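Local coordinates for Cry37AA1 (Bacillus thuringiensis, PDB 4RHZ), which probably serves as the calcium-binding, C2-like partner of Cry23Aa1 in a two-component insecticidal toxin, at residues Gln96-Thr101 against Val106-Asp111; Ala6-Asn11 against Met73-Asp78; Gly25-Tyr30 against Val117-Ser122. All coordinates share one frame; numbering follows the deposited sequence.

Contact 1: Gln96-Thr101 against Val106-Asp111; sequences QKVCST and VRLDGD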
ATOM      1  N   GLN B  96       1.273 -24.732  -4.427  1.00 31.80           N
ATOM      2  CA  GLN B  96       1.841 -23.504  -3.880  1.00 30.06           C
ATOM      3  C   GLN B  96       1.143 -23.145  -2.586  1.00 29.32           C
ATOM      4  O   GLN B  96      -0.038 -22.744  -2.629  1.00 29.47           O
ATOM      5  CB  GLN B  96       1.696 -22.327  -4.889  1.00 30.03           C
ATOM      6  CG  GLN B  96       2.054 -20.972  -4.223  1.00 29.04           C
ATOM      7  CD  GLN B  96       1.744 -19.749  -5.105  1.00 32.21           C
ATOM      8  OE1 GLN B  96       0.587 -19.459  -5.437  1.00 33.36           O
ATOM      9  NE2 GLN B  96       2.779 -19.048  -5.481  1.00 28.87           N
ATOM     10  N   LYS B  97       1.891 -23.196  -1.479  1.00 25.84           N
ATOM     11  CA  LYS B  97       1.439 -22.828  -0.179  1.00 26.32           C
ATOM     12  C   LYS B  97       1.996 -21.474   0.226  1.00 27.05           C
ATOM     13  O   LYS B  97       3.232 -21.242   0.101  1.00 26.49           O
ATOM     14  CB  LYS B  97       1.929 -23.865   0.870  1.00 28.09           C
ATOM     15  CG  LYS B  97       0.960 -25.068   1.022  1.00 27.07           C
ATOM     16  CD  LYS B  97       1.181 -26.062  -0.119  1.00 27.35           C
ATOM     17  CE  LYS B  97       0.357 -27.386   0.107  1.00 28.04           C
ATOM     18  NZ  LYS B  97       0.264 -28.176  -1.186  1.00 26.22           N
ATOM     19  N   VAL B  98       1.124 -20.559   0.689  1.00 27.03           N
ATOM     20  CA  VAL B  98       1.615 -19.217   1.162  1.00 25.37           C
ATOM     21  C   VAL B  98       0.995 -18.939   2.492  1.00 26.37           C
ATOM     22  O   VAL B  98      -0.214 -19.059   2.621  1.00 27.61           O
ATOM     23  CB  VAL B  98       1.288 -18.022   0.130  1.00 26.60           C
ATOM     24  CG1 VAL B  98       2.038 -16.715   0.504  1.00 24.11           C
ATOM     25  CG2 VAL B  98       1.697 -18.415  -1.315  1.00 22.29           C
ATOM     26  N   CYS B  99       1.804 -18.566   3.483  1.00 25.32           N
ATOM     27  CA  CYS B  99       1.318 -18.326   4.832  1.00 26.95           C
ATOM     28  C   CYS B  99       1.392 -16.800   5.177  1.00 26.95           C
ATOM     29  O   CYS B  99       2.197 -16.090   4.627  1.00 25.99           O
ATOM     30  CB  CYS B  99       2.234 -19.110   5.850  1.00 27.21           C
ATOM     31  SG  CYS B  99       2.512 -20.900   5.311  1.00 31.65           S
ATOM     32  N   SER B 100       0.618 -16.353   6.156  1.00 27.93           N
ATOM     33  CA  SER B 100       0.787 -15.025   6.717  1.00 30.73           C
ATOM     34  C   SER B 100       0.285 -14.978   8.164  1.00 31.74           C
ATOM     35  O   SER B 100      -0.473 -15.836   8.581  1.00 33.54           O
ATOM     36  CB  SER B 100      -0.068 -14.033   5.902  1.00 30.55           C
ATOM     37  OG  SER B 100      -1.422 -14.479   5.903  1.00 28.36           O
ATOM     38  N   THR B 101       0.671 -13.949   8.901  1.00 33.04           N
ATOM     39  CA  THR B 101      -0.004 -13.559  10.141  1.00 35.43           C
ATOM     40  C   THR B 101      -1.375 -12.867   9.870  1.00 36.14           C
ATOM     41  O   THR B 101      -1.586 -12.347   8.794  1.00 36.61           O
ATOM     42  CB  THR B 101       0.853 -12.516  10.848  1.00 36.97           C
ATOM     43  OG1 THR B 101       1.038 -11.417   9.933  1.00 37.19           O
ATOM     44  CG2 THR B 101       2.254 -13.103  11.219  1.00 34.71           C
ATOM     45  N   VAL B 106      -2.527 -12.961   1.679  1.00 28.88           N
ATOM     46  CA  VAL B 106      -1.665 -13.716   0.786  1.00 27.65           C
ATOM     47  C   VAL B 106      -2.237 -13.753  -0.622  1.00 27.46           C
ATOM     48  O   VAL B 106      -3.447 -13.747  -0.787  1.00 27.47           O
ATOM     49  CB  VAL B 106      -1.422 -15.274   1.245  1.00 27.85           C
ATOM     50  CG1 VAL B 106      -0.920 -15.423   2.649  1.00 26.67           C
ATOM     51  CG2 VAL B 106      -2.667 -16.136   0.977  1.00 23.10           C
ATOM     52  N   ARG B 107      -1.345 -13.901  -1.597  1.00 26.56           N
ATOM     53  CA  ARG B 107      -1.711 -14.169  -2.968  1.00 26.71           C
ATOM     54  C   ARG B 107      -1.260 -15.586  -3.409  1.00 27.51           C
ATOM     55  O   ARG B 107      -0.050 -15.947  -3.269  1.00 27.43           O
ATOM     56  CB  ARG B 107      -0.997 -13.135  -3.869  1.00 25.92           C
ATOM     57  CG  ARG B 107      -1.168 -13.363  -5.309  1.00 25.40           C
ATOM     58  CD  ARG B 107      -0.718 -12.157  -6.178  1.00 24.62           C
ATOM     59  NE  ARG B 107      -0.630 -12.579  -7.582  1.00 26.24           N
ATOM     60  CZ  ARG B 107      -0.725 -11.775  -8.661  1.00 30.40           C
ATOM     61  NH1 ARG B 107      -0.981 -10.445  -8.532  1.00 27.61           N
ATOM     62  NH2 ARG B 107      -0.609 -12.323  -9.883  1.00 21.79           N
ATOM     63  N   LEU B 108      -2.193 -16.323  -4.008  1.00 27.25           N
ATOM     64  CA  LEU B 108      -1.897 -17.532  -4.715  1.00 28.19           C
ATOM     65  C   LEU B 108      -1.874 -17.201  -6.199  1.00 28.76           C
ATOM     66  O   LEU B 108      -2.858 -16.616  -6.669  1.00 28.91           O
ATOM     67  CB  LEU B 108      -3.006 -18.566  -4.430  1.00 27.35           C
ATOM     68  CG  LEU B 108      -3.366 -18.784  -2.959  1.00 26.20           C
ATOM     69  CD1 LEU B 108      -4.360 -19.977  -2.835  1.00 28.30           C
ATOM     70  CD2 LEU B 108      -2.099 -19.063  -2.184  1.00 22.11           C
ATOM     71  N   ASP B 109      -0.791 -17.567  -6.918  1.00 28.14           N
ATOM     72  CA  ASP B 109      -0.630 -17.200  -8.322  1.00 30.43           C
ATOM     73  C   ASP B 109      -1.188 -18.199  -9.295  1.00 31.09           C
ATOM     74  O   ASP B 109      -1.114 -19.426  -9.086  1.00 30.74           O
ATOM     75  CB  ASP B 109       0.878 -16.904  -8.702  1.00 28.59           C
ATOM     76  CG  ASP B 109       1.500 -15.920  -7.760  1.00 32.93           C
ATOM     77  OD1 ASP B 109       2.418 -16.297  -6.938  1.00 31.59           O
ATOM     78  OD2 ASP B 109       0.990 -14.764  -7.760  1.00 36.68           O
ATOM     79  N   GLY B 110      -1.664 -17.675 -10.424  1.00 31.55           N
ATOM     80  CA  GLY B 110      -2.275 -18.534 -11.468  1.00 30.01           C
ATOM     81  C   GLY B 110      -1.342 -18.652 -12.639  1.00 29.56           C
ATOM     82  O   GLY B 110      -0.133 -18.466 -12.501  1.00 28.84           O
ATOM     83  N   ASP B 111      -1.889 -18.954 -13.813  1.00 29.77           N
ATOM     84  CA  ASP B 111      -1.048 -19.225 -14.952  1.00 29.26           C
ATOM     85  C   ASP B 111      -0.772 -17.961 -15.744  1.00 28.87           C
ATOM     86  O   ASP B 111      -0.056 -18.006 -16.786  1.00 29.41           O
ATOM     87  CB  ASP B 111      -1.604 -20.384 -15.826  1.00 30.23           C
ATOM     88  CG  ASP B 111      -3.024 -20.093 -16.363  1.00 32.75           C
ATOM     89  OD1 ASP B 111      -3.578 -19.004 -16.066  1.00 31.21           O
ATOM     90  OD2 ASP B 111      -3.557 -20.945 -17.106  1.00 34.73           O
TER
HETATM   91  O   HOH W   1      -0.518 -21.074  -7.210  1.00 31.41           O

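Contact 2: Ala6-Asn11 against Met73-Asp78; sequences ATFTIN and MCFYGD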
ATOM      1  N   ALA B   6     -12.803 -17.424  12.833  1.00 37.34           N
ATOM      2  CA  ALA B   6     -11.880 -16.952  11.817  1.00 35.93           C
ATOM      3  C   ALA B   6     -12.682 -16.602  10.566  1.00 35.11           C
ATOM      4  O   ALA B   6     -13.469 -17.418  10.083  1.00 34.26           O
ATOM      5  CB  ALA B   6     -10.801 -17.978  11.512  1.00 34.80           C
ATOM      6  N   THR B   7     -12.454 -15.384  10.055  1.00 33.91           N
ATOM      7  CA  THR B   7     -13.226 -14.831   8.930  1.00 32.32           C
ATOM      8  C   THR B   7     -12.260 -14.589   7.781  1.00 31.29           C
ATOM      9  O   THR B   7     -11.294 -13.888   7.918  1.00 30.24           O
ATOM     10  CB  THR B   7     -13.997 -13.503   9.344  1.00 34.75           C
ATOM     11  OG1 THR B   7     -14.900 -13.777  10.444  1.00 35.47           O
ATOM     12  CG2 THR B   7     -14.822 -12.848   8.115  1.00 32.31           C
ATOM     13  N   PHE B   8     -12.520 -15.265   6.671  1.00 30.71           N
ATOM     14  CA  PHE B   8     -11.678 -15.335   5.539  1.00 30.72           C
ATOM     15  C   PHE B   8     -12.335 -14.505   4.485  1.00 30.93           C
ATOM     16  O   PHE B   8     -13.539 -14.662   4.242  1.00 29.85           O
ATOM     17  CB  PHE B   8     -11.582 -16.824   5.063  1.00 30.66           C
ATOM     18  CG  PHE B   8     -10.948 -17.720   6.109  1.00 32.95           C
ATOM     19  CD1 PHE B   8     -11.742 -18.470   6.990  1.00 31.14           C
ATOM     20  CD2 PHE B   8      -9.574 -17.711   6.300  1.00 31.49           C
ATOM     21  CE1 PHE B   8     -11.174 -19.220   7.986  1.00 31.47           C
ATOM     22  CE2 PHE B   8      -8.975 -18.471   7.305  1.00 26.85           C
ATOM     23  CZ  PHE B   8      -9.774 -19.237   8.142  1.00 30.01           C
ATOM     24  N   THR B   9     -11.557 -13.638   3.826  1.00 30.72           N
ATOM     25  CA  THR B   9     -12.151 -12.895   2.697  1.00 31.05           C
ATOM     26  C   THR B   9     -11.344 -13.197   1.499  1.00 29.77           C
ATOM     27  O   THR B   9     -10.195 -12.853   1.459  1.00 29.99           O
ATOM     28  CB  THR B   9     -12.116 -11.376   2.939  1.00 31.88           C
ATOM     29  OG1 THR B   9     -12.788 -11.123   4.161  1.00 31.92           O
ATOM     30  CG2 THR B   9     -12.822 -10.633   1.807  1.00 32.84           C
ATOM     31  N   ILE B  10     -11.957 -13.800   0.512  1.00 29.24           N
ATOM     32  CA  ILE B  10     -11.243 -14.284  -0.575  1.00 30.08           C
ATOM     33  C   ILE B  10     -11.665 -13.522  -1.822  1.00 32.58           C
ATOM     34  O   ILE B  10     -12.883 -13.350  -2.052  1.00 32.75           O
ATOM     35  CB  ILE B  10     -11.640 -15.768  -0.795  1.00 30.57           C
ATOM     36  CG1 ILE B  10     -11.416 -16.603   0.507  1.00 28.20           C
ATOM     37  CG2 ILE B  10     -10.973 -16.306  -2.005  1.00 27.35           C
ATOM     38  CD1 ILE B  10     -11.824 -18.055   0.367  1.00 29.73           C
ATOM     39  N   ASN B  11     -10.672 -13.117  -2.651  1.00 32.97           N
ATOM     40  CA  ASN B  11     -10.945 -12.455  -3.907  1.00 32.79           C
ATOM     41  C   ASN B  11     -10.350 -13.168  -5.055  1.00 32.80           C
ATOM     42  O   ASN B  11      -9.183 -13.567  -4.982  1.00 32.64           O
ATOM     43  CB  ASN B  11     -10.393 -11.042  -3.843  1.00 34.60           C
ATOM     44  CG  ASN B  11     -11.352 -10.118  -3.163  1.00 36.04           C
ATOM     45  OD1 ASN B  11     -12.342  -9.762  -3.757  1.00 45.12           O
ATOM     46  ND2 ASN B  11     -11.114  -9.779  -1.903  1.00 35.98           N
ATOM     47  N   MET B  73      -1.077 -18.768   9.361  1.00 33.40           N
ATOM     48  CA  MET B  73      -2.011 -19.578   8.663  1.00 32.00           C
ATOM     49  C   MET B  73      -1.496 -19.724   7.281  1.00 31.62           C
ATOM     50  O   MET B  73      -0.927 -18.765   6.735  1.00 32.27           O
ATOM     51  CB  MET B  73      -3.383 -18.888   8.774  1.00 33.44           C
ATOM     52  CG  MET B  73      -4.478 -19.620   8.081  1.00 36.20           C
ATOM     53  SD  MET B  73      -6.077 -19.778   8.975  1.00 43.63           S
ATOM     54  CE  MET B  73      -6.133 -18.768  10.335  1.00 28.31           C
ATOM     55  N   CYS B  74      -1.645 -20.919   6.700  1.00 29.86           N
ATOM     56  CA  CYS B  74      -1.048 -21.212   5.444  1.00 28.18           C
ATOM     57  C   CYS B  74      -2.145 -21.570   4.505  1.00 27.95           C
ATOM     58  O   CYS B  74      -3.092 -22.201   4.928  1.00 29.57           O
ATOM     59  CB  CYS B  74      -0.034 -22.362   5.599  1.00 28.70           C
ATOM     60  SG  CYS B  74       1.353 -21.934   6.683  1.00 31.37           S
ATOM     61  N   PHE B  75      -2.057 -21.190   3.221  1.00 26.91           N
ATOM     62  CA  PHE B  75      -3.221 -21.348   2.344  1.00 25.22           C
ATOM     63  C   PHE B  75      -2.764 -21.944   1.046  1.00 25.86           C
ATOM     64  O   PHE B  75      -1.634 -21.674   0.606  1.00 26.77           O
ATOM     65  CB  PHE B  75      -3.874 -19.983   2.041  1.00 24.57           C
ATOM     66  CG  PHE B  75      -4.385 -19.249   3.239  1.00 24.86           C
ATOM     67  CD1 PHE B  75      -3.586 -18.309   3.887  1.00 27.46           C
ATOM     68  CD2 PHE B  75      -5.683 -19.446   3.694  1.00 24.76           C
ATOM     69  CE1 PHE B  75      -4.049 -17.614   5.027  1.00 27.65           C
ATOM     70  CE2 PHE B  75      -6.214 -18.698   4.811  1.00 25.22           C
ATOM     71  CZ  PHE B  75      -5.392 -17.820   5.508  1.00 22.22           C
ATOM     72  N   TYR B  76      -3.634 -22.686   0.376  1.00 25.75           N
ATOM     73  CA  TYR B  76      -3.355 -23.085  -1.018  1.00 26.11           C
ATOM     74  C   TYR B  76      -4.619 -23.434  -1.692  1.00 25.57           C
ATOM     75  O   TYR B  76      -5.623 -23.676  -1.028  1.00 27.00           O
ATOM     76  CB  TYR B  76      -2.439 -24.309  -1.068  1.00 27.69           C
ATOM     77  CG  TYR B  76      -3.009 -25.630  -0.487  1.00 26.36           C
ATOM     78  CD1 TYR B  76      -3.433 -26.626  -1.335  1.00 27.18           C
ATOM     79  CD2 TYR B  76      -3.061 -25.871   0.889  1.00 27.89           C
ATOM     80  CE1 TYR B  76      -3.889 -27.843  -0.854  1.00 25.70           C
ATOM     81  CE2 TYR B  76      -3.545 -27.091   1.390  1.00 27.95           C
ATOM     82  CZ  TYR B  76      -3.928 -28.058   0.487  1.00 29.78           C
ATOM     83  OH  TYR B  76      -4.391 -29.267   0.871  1.00 33.70           O
ATOM     84  N   GLY B  77      -4.569 -23.522  -3.005  1.00 26.10           N
ATOM     85  CA  GLY B  77      -5.781 -23.654  -3.754  1.00 25.97           C
ATOM     86  C   GLY B  77      -5.526 -24.383  -5.046  1.00 27.40           C
ATOM     87  O   GLY B  77      -4.402 -24.332  -5.608  1.00 27.28           O
ATOM     88  N   ASP B  78      -6.573 -25.063  -5.500  1.00 27.26           N
ATOM     89  CA  ASP B  78      -6.676 -25.575  -6.844  1.00 30.96           C
ATOM     90  C   ASP B  78      -7.896 -24.870  -7.420  1.00 31.55           C
ATOM     91  O   ASP B  78      -9.032 -25.310  -7.210  1.00 32.44           O
ATOM     92  CB  ASP B  78      -6.984 -27.099  -6.831  1.00 30.02           C
ATOM     93  CG  ASP B  78      -6.940 -27.717  -8.224  1.00 34.21           C
ATOM     94  OD1 ASP B  78      -7.059 -27.012  -9.267  1.00 34.09           O
ATOM     95  OD2 ASP B  78      -6.646 -28.930  -8.282  1.00 38.83           O
TER

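Contact 3: Gly25-Tyr30 against Val117-Ser122; sequences GYIKAY and VTIKYS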
ATOM      1  N   GLY B  25     -13.262 -25.183  -7.790  1.00 36.78           N
ATOM      2  CA  GLY B  25     -12.187 -26.023  -7.228  1.00 34.57           C
ATOM      3  C   GLY B  25     -12.293 -25.903  -5.722  1.00 34.29           C
ATOM      4  O   GLY B  25     -13.396 -26.023  -5.184  1.00 35.21           O
ATOM      5  N   TYR B  26     -11.181 -25.591  -5.038  1.00 32.60           N
ATOM      6  CA  TYR B  26     -11.199 -25.438  -3.591  1.00 30.55           C
ATOM      7  C   TYR B  26     -10.058 -24.524  -3.170  1.00 29.76           C
ATOM      8  O   TYR B  26      -9.097 -24.360  -3.908  1.00 28.39           O
ATOM      9  CB  TYR B  26     -11.077 -26.851  -2.885  1.00 30.14           C
ATOM     10  CG  TYR B  26      -9.757 -27.572  -3.158  1.00 31.03           C
ATOM     11  CD1 TYR B  26      -8.578 -27.232  -2.440  1.00 26.97           C
ATOM     12  CD2 TYR B  26      -9.663 -28.551  -4.146  1.00 30.85           C
ATOM     13  CE1 TYR B  26      -7.359 -27.865  -2.703  1.00 29.84           C
ATOM     14  CE2 TYR B  26      -8.418 -29.241  -4.394  1.00 30.19           C
ATOM     15  CZ  TYR B  26      -7.292 -28.847  -3.684  1.00 32.73           C
ATOM     16  OH  TYR B  26      -6.077 -29.445  -3.902  1.00 37.45           O
ATOM     17  N   ILE B  27     -10.156 -23.979  -1.962  1.00 29.40           N
ATOM     18  CA  ILE B  27      -9.051 -23.356  -1.266  1.00 29.02           C
ATOM     19  C   ILE B  27      -9.068 -23.910   0.176  1.00 30.19           C
ATOM     20  O   ILE B  27     -10.150 -24.068   0.825  1.00 30.37           O
ATOM     21  CB  ILE B  27      -9.156 -21.795  -1.254  1.00 29.87           C
ATOM     22  CG1 ILE B  27      -9.104 -21.237  -2.707  1.00 29.54           C
ATOM     23  CG2 ILE B  27      -8.047 -21.122  -0.370  1.00 27.78           C
ATOM     24  CD1 ILE B  27      -9.789 -19.854  -2.835  1.00 28.08           C
ATOM     25  N   LYS B  28      -7.887 -24.212   0.682  1.00 29.42           N
ATOM     26  CA  LYS B  28      -7.771 -24.793   2.015  1.00 30.68           C
ATOM     27  C   LYS B  28      -6.752 -24.043   2.821  1.00 29.97           C
ATOM     28  O   LYS B  28      -5.872 -23.420   2.268  1.00 31.16           O
ATOM     29  CB  LYS B  28      -7.314 -26.237   1.932  1.00 29.47           C
ATOM     30  CG  LYS B  28      -8.368 -27.128   1.301  1.00 34.37           C
ATOM     31  CD  LYS B  28      -7.859 -28.563   1.234  1.00 37.49           C
ATOM     32  CE  LYS B  28      -8.850 -29.442   0.486  1.00 41.86           C
ATOM     33  NZ  LYS B  28      -8.306 -30.843   0.401  1.00 47.26           N
ATOM     34  N   ALA B  29      -6.859 -24.168   4.120  1.00 29.29           N
ATOM     35  CA  ALA B  29      -5.931 -23.579   5.035  1.00 29.47           C
ATOM     36  C   ALA B  29      -5.447 -24.645   6.052  1.00 28.77           C
ATOM     37  O   ALA B  29      -6.107 -25.704   6.222  1.00 27.38           O
ATOM     38  CB  ALA B  29      -6.648 -22.486   5.762  1.00 28.88           C
ATOM     39  N   TYR B  30      -4.372 -24.325   6.764  1.00 27.85           N
ATOM     40  CA  TYR B  30      -3.975 -25.074   7.945  1.00 28.47           C
ATOM     41  C   TYR B  30      -3.155 -24.144   8.796  1.00 30.03           C
ATOM     42  O   TYR B  30      -2.565 -23.183   8.271  1.00 31.12           O
ATOM     43  CB  TYR B  30      -3.133 -26.338   7.569  1.00 27.53           C
ATOM     44  CG  TYR B  30      -1.797 -26.104   6.811  1.00 28.30           C
ATOM     45  CD1 TYR B  30      -0.612 -26.004   7.486  1.00 30.77           C
ATOM     46  CD2 TYR B  30      -1.746 -26.062   5.440  1.00 25.91           C
ATOM     47  CE1 TYR B  30       0.603 -25.771   6.826  1.00 30.36           C
ATOM     48  CE2 TYR B  30      -0.538 -25.891   4.756  1.00 26.57           C
ATOM     49  CZ  TYR B  30       0.631 -25.740   5.473  1.00 27.42           C
ATOM     50  OH  TYR B  30       1.842 -25.532   4.854  1.00 24.06           O
ATOM     51  N   VAL B 117      -5.509 -15.411  -6.836  1.00 29.93           N
ATOM     52  CA  VAL B 117      -6.478 -15.310  -5.753  1.00 28.05           C
ATOM     53  C   VAL B 117      -5.817 -14.643  -4.581  1.00 28.22           C
ATOM     54  O   VAL B 117      -4.601 -14.840  -4.418  1.00 27.89           O
ATOM     55  CB  VAL B 117      -6.886 -16.733  -5.300  1.00 28.81           C
ATOM     56  CG1 VAL B 117      -7.803 -16.688  -4.128  1.00 27.32           C
ATOM     57  CG2 VAL B 117      -7.576 -17.475  -6.429  1.00 26.39           C
ATOM     58  N   THR B 118      -6.557 -13.871  -3.761  1.00 25.96           N
ATOM     59  CA  THR B 118      -5.976 -13.352  -2.576  1.00 25.24           C
ATOM     60  C   THR B 118      -6.835 -13.755  -1.352  1.00 26.89           C
ATOM     61  O   THR B 118      -8.045 -14.004  -1.486  1.00 27.36           O
ATOM     62  CB  THR B 118      -5.858 -11.812  -2.591  1.00 28.30           C
ATOM     63  OG1 THR B 118      -7.150 -11.212  -2.459  1.00 30.92           O
ATOM     64  CG2 THR B 118      -5.069 -11.239  -3.799  1.00 24.00           C
ATOM     65  N   ILE B 119      -6.237 -13.851  -0.151  1.00 26.33           N
ATOM     66  CA  ILE B 119      -6.990 -14.254   0.998  1.00 25.65           C
ATOM     67  C   ILE B 119      -6.556 -13.427   2.149  1.00 27.36           C
ATOM     68  O   ILE B 119      -5.366 -13.282   2.422  1.00 28.28           O
ATOM     69  CB  ILE B 119      -6.719 -15.774   1.389  1.00 26.97           C
ATOM     70  CG1 ILE B 119      -7.251 -16.728   0.345  1.00 27.71           C
ATOM     71  CG2 ILE B 119      -7.522 -16.201   2.626  1.00 23.45           C
ATOM     72  CD1 ILE B 119      -6.262 -17.217  -0.503  1.00 29.66           C
ATOM     73  N   LYS B 120      -7.520 -12.928   2.889  1.00 27.94           N
ATOM     74  CA  LYS B 120      -7.271 -12.097   4.044  1.00 29.67           C
ATOM     75  C   LYS B 120      -7.999 -12.781   5.156  1.00 29.50           C
ATOM     76  O   LYS B 120      -9.015 -13.380   4.871  1.00 30.75           O
ATOM     77  CB  LYS B 120      -8.007 -10.797   3.743  1.00 30.20           C
ATOM     78  CG  LYS B 120      -8.269  -9.939   4.888  1.00 34.61           C
ATOM     79  CD  LYS B 120      -9.288  -8.844   4.514  1.00 38.93           C
ATOM     80  CE  LYS B 120      -9.414  -7.875   5.687  1.00 42.75           C
ATOM     81  NZ  LYS B 120     -10.555  -6.927   5.461  1.00 48.43           N
ATOM     82  N   TYR B 121      -7.513 -12.733   6.401  1.00 30.75           N
ATOM     83  CA  TYR B 121      -8.253 -13.377   7.460  1.00 32.99           C
ATOM     84  C   TYR B 121      -8.109 -12.602   8.720  1.00 34.52           C
ATOM     85  O   TYR B 121      -7.124 -11.917   8.859  1.00 35.12           O
ATOM     86  CB  TYR B 121      -7.783 -14.841   7.689  1.00 32.86           C
ATOM     87  CG  TYR B 121      -6.420 -15.055   8.330  1.00 31.94           C
ATOM     88  CD1 TYR B 121      -6.317 -15.456   9.660  1.00 27.18           C
ATOM     89  CD2 TYR B 121      -5.239 -14.897   7.592  1.00 31.28           C
ATOM     90  CE1 TYR B 121      -5.071 -15.684  10.263  1.00 27.48           C
ATOM     91  CE2 TYR B 121      -3.969 -15.187   8.176  1.00 28.23           C
ATOM     92  CZ  TYR B 121      -3.905 -15.574   9.508  1.00 31.96           C
ATOM     93  OH  TYR B 121      -2.655 -15.796  10.093  1.00 30.14           O
ATOM     94  N   SER B 122      -9.077 -12.749   9.633  1.00 36.01           N
ATOM     95  CA  SER B 122      -9.010 -12.133  10.953  1.00 37.67           C
ATOM     96  C   SER B 122      -9.652 -13.056  11.978  1.00 38.90           C
ATOM     97  O   SER B 122     -10.457 -13.930  11.626  1.00 40.37           O
ATOM     98  CB  SER B 122      -9.750 -10.768  10.977  1.00 37.93           C
ATOM     99  OG  SER B 122     -11.111 -10.905  10.593  1.00 36.98           O
TER

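Contact 1: Gln96-Thr101 against Val106-Asp111
At one margin of a two-sheet beta sandwich, where the outermost strand, within this chain, of each sheet passes the other, Q96 reaches across to D109 and V98 packs against V106. The strand axes run antiparallel (174°) with 7.1 Å between them, and the join is made by side chains meeting each other and the facing backbone. The carboxamide of Q96 does two jobs. Its OE1 accepts the backbone N of D109 at 2.8 Å, on a lone pair in the carbonyl plane. Its NE2, pointing almost straight along the N-H, gives a bond of 3.1 Å to OD1 of D109; this oxygen is met on its anti side, with the donor tilted out of the carboxylate plane. Amide and carboxylate planes are turned 62° apart. CG of Q96 stands opposite its backbone N (chi1 170°) and the chain runs on extended, which carries the amide over the gap. R107 NE holds the other carboxylate oxygen, D109 OD2, in a 2.7 Å salt bridge, so each carboxylate oxygen has its own partner. A water lies 2.6 Å from Q96 OE1 and is also close to D109 O. Further along, the V98 and V106 side chains slide past each other in opposite directions, V98 CG1 3.8 Å from V106 CB, while V98 CG2 touches L108 CD2. V106 CG1 lies against S100 OG, whose polar partner is V104 O. Around the pair, strand 89-100 is backed by 73-81 and strand 105-110 by 115-125; beyond V106 and R107 a strand of Cry23AA1 extends the sheet in parallel.

Contact 2: Ala6-Asn11 against Met73-Asp78
M73 SD meets the F8 ring at its edge, in the ring plane, 3.6 Å from F8 CE2 and nearly as close to CZ. It lies 88° off the ring normal and 4.8 Å from the ring centroid. The F75 ring turns its own edge to F8, with F8 CE2 near its plane and 3.7 Å from F75 CE2. The planes of the two phenylalanine rings are steeply inclined to each other. CE2 of F8 is therefore the shared point, touched by a sulfur and by a ring carbon. M73 leaves its strand with CG opposite the backbone N (chi1 180°), then bends at both later torsions, which brings SD to the rim of F8, the two side chains crossing at about a right angle. I60, I40 and Y121 also touch F8, and I119 and I40 touch F75, so the cluster is buried and largely apolar. The arrangement is a Met-aromatic contact in the core of a C2-like beta sandwich, bridging strand 4-13 of one sheet and strand 73-81 of the other.

Contact 3: Gly25-Tyr30 against Val117-Ser122
I27 points its CB from strand 26-30 toward V117 and I119, and its two branches then part to meet them separately. CB itself lies too far back to touch either residue and serves as the fork. From it CG2 turns opposite the backbone N and reaches I119, its methyl 4.3 Å from I119 CD1. The other branch begins with CG1, opposite the carbonyl carbon (chi1 -62°), and continues in an extended line to CD1. That terminal methyl ends 4.0 Å from V117 CG1, the closest approach between the segments. The side chains of I27 and V117 slide past each other in opposite directions, so the meeting is alongside and involves the outer methyls alone. V117 CG1 and I119 CD1 are themselves 4.0 Å apart, so the two methyls that I27 meets also touch each other. The backbones remain well separated, with 9.6 Å between the CA atoms of I27 and V117, a spacing expected of facing sheets in a beta sandwich. This is the layer between the two antiparallel sheets of the C2-like fold: strand 26-30 belongs to one, strand 115-125 to the other. I10 of strand 4-13, next to strand 115-125 in its sheet, touches both I27 and V117, filling in beside the tip, while I40, W41 and V79 flank the buried I27 within its own sheet. On the far partner, I119 also packs on V106 and L108 of the neighbouring strand, so I27 rests against a patch that stretches across the sheet toward strand 105-110. The bound calcium lies about 13 Å from the side chain of V117, too far to touch it.

From the N terminus, the chain first lays down 6-11 and then 25-30. Contact 2 closes when 73-78 returns against 6-11, while contact 3 is still open, so these two cross. Contact 1 then opens at 96-101 and closes at 106-111, a short local loop lying wholly within the span of contact 3, which ends at 117-122. Contacts 2 and 1 follow in series and are tied by the C74-C99 disulfide. Contacts 2 and 3 share nearly one centre and stitch the two sheets through the middle; contact 1, 8 to 9 Å from them between centres, joins the sheets at one margin, where Y121 OH hydrogen-bonds to S100 O.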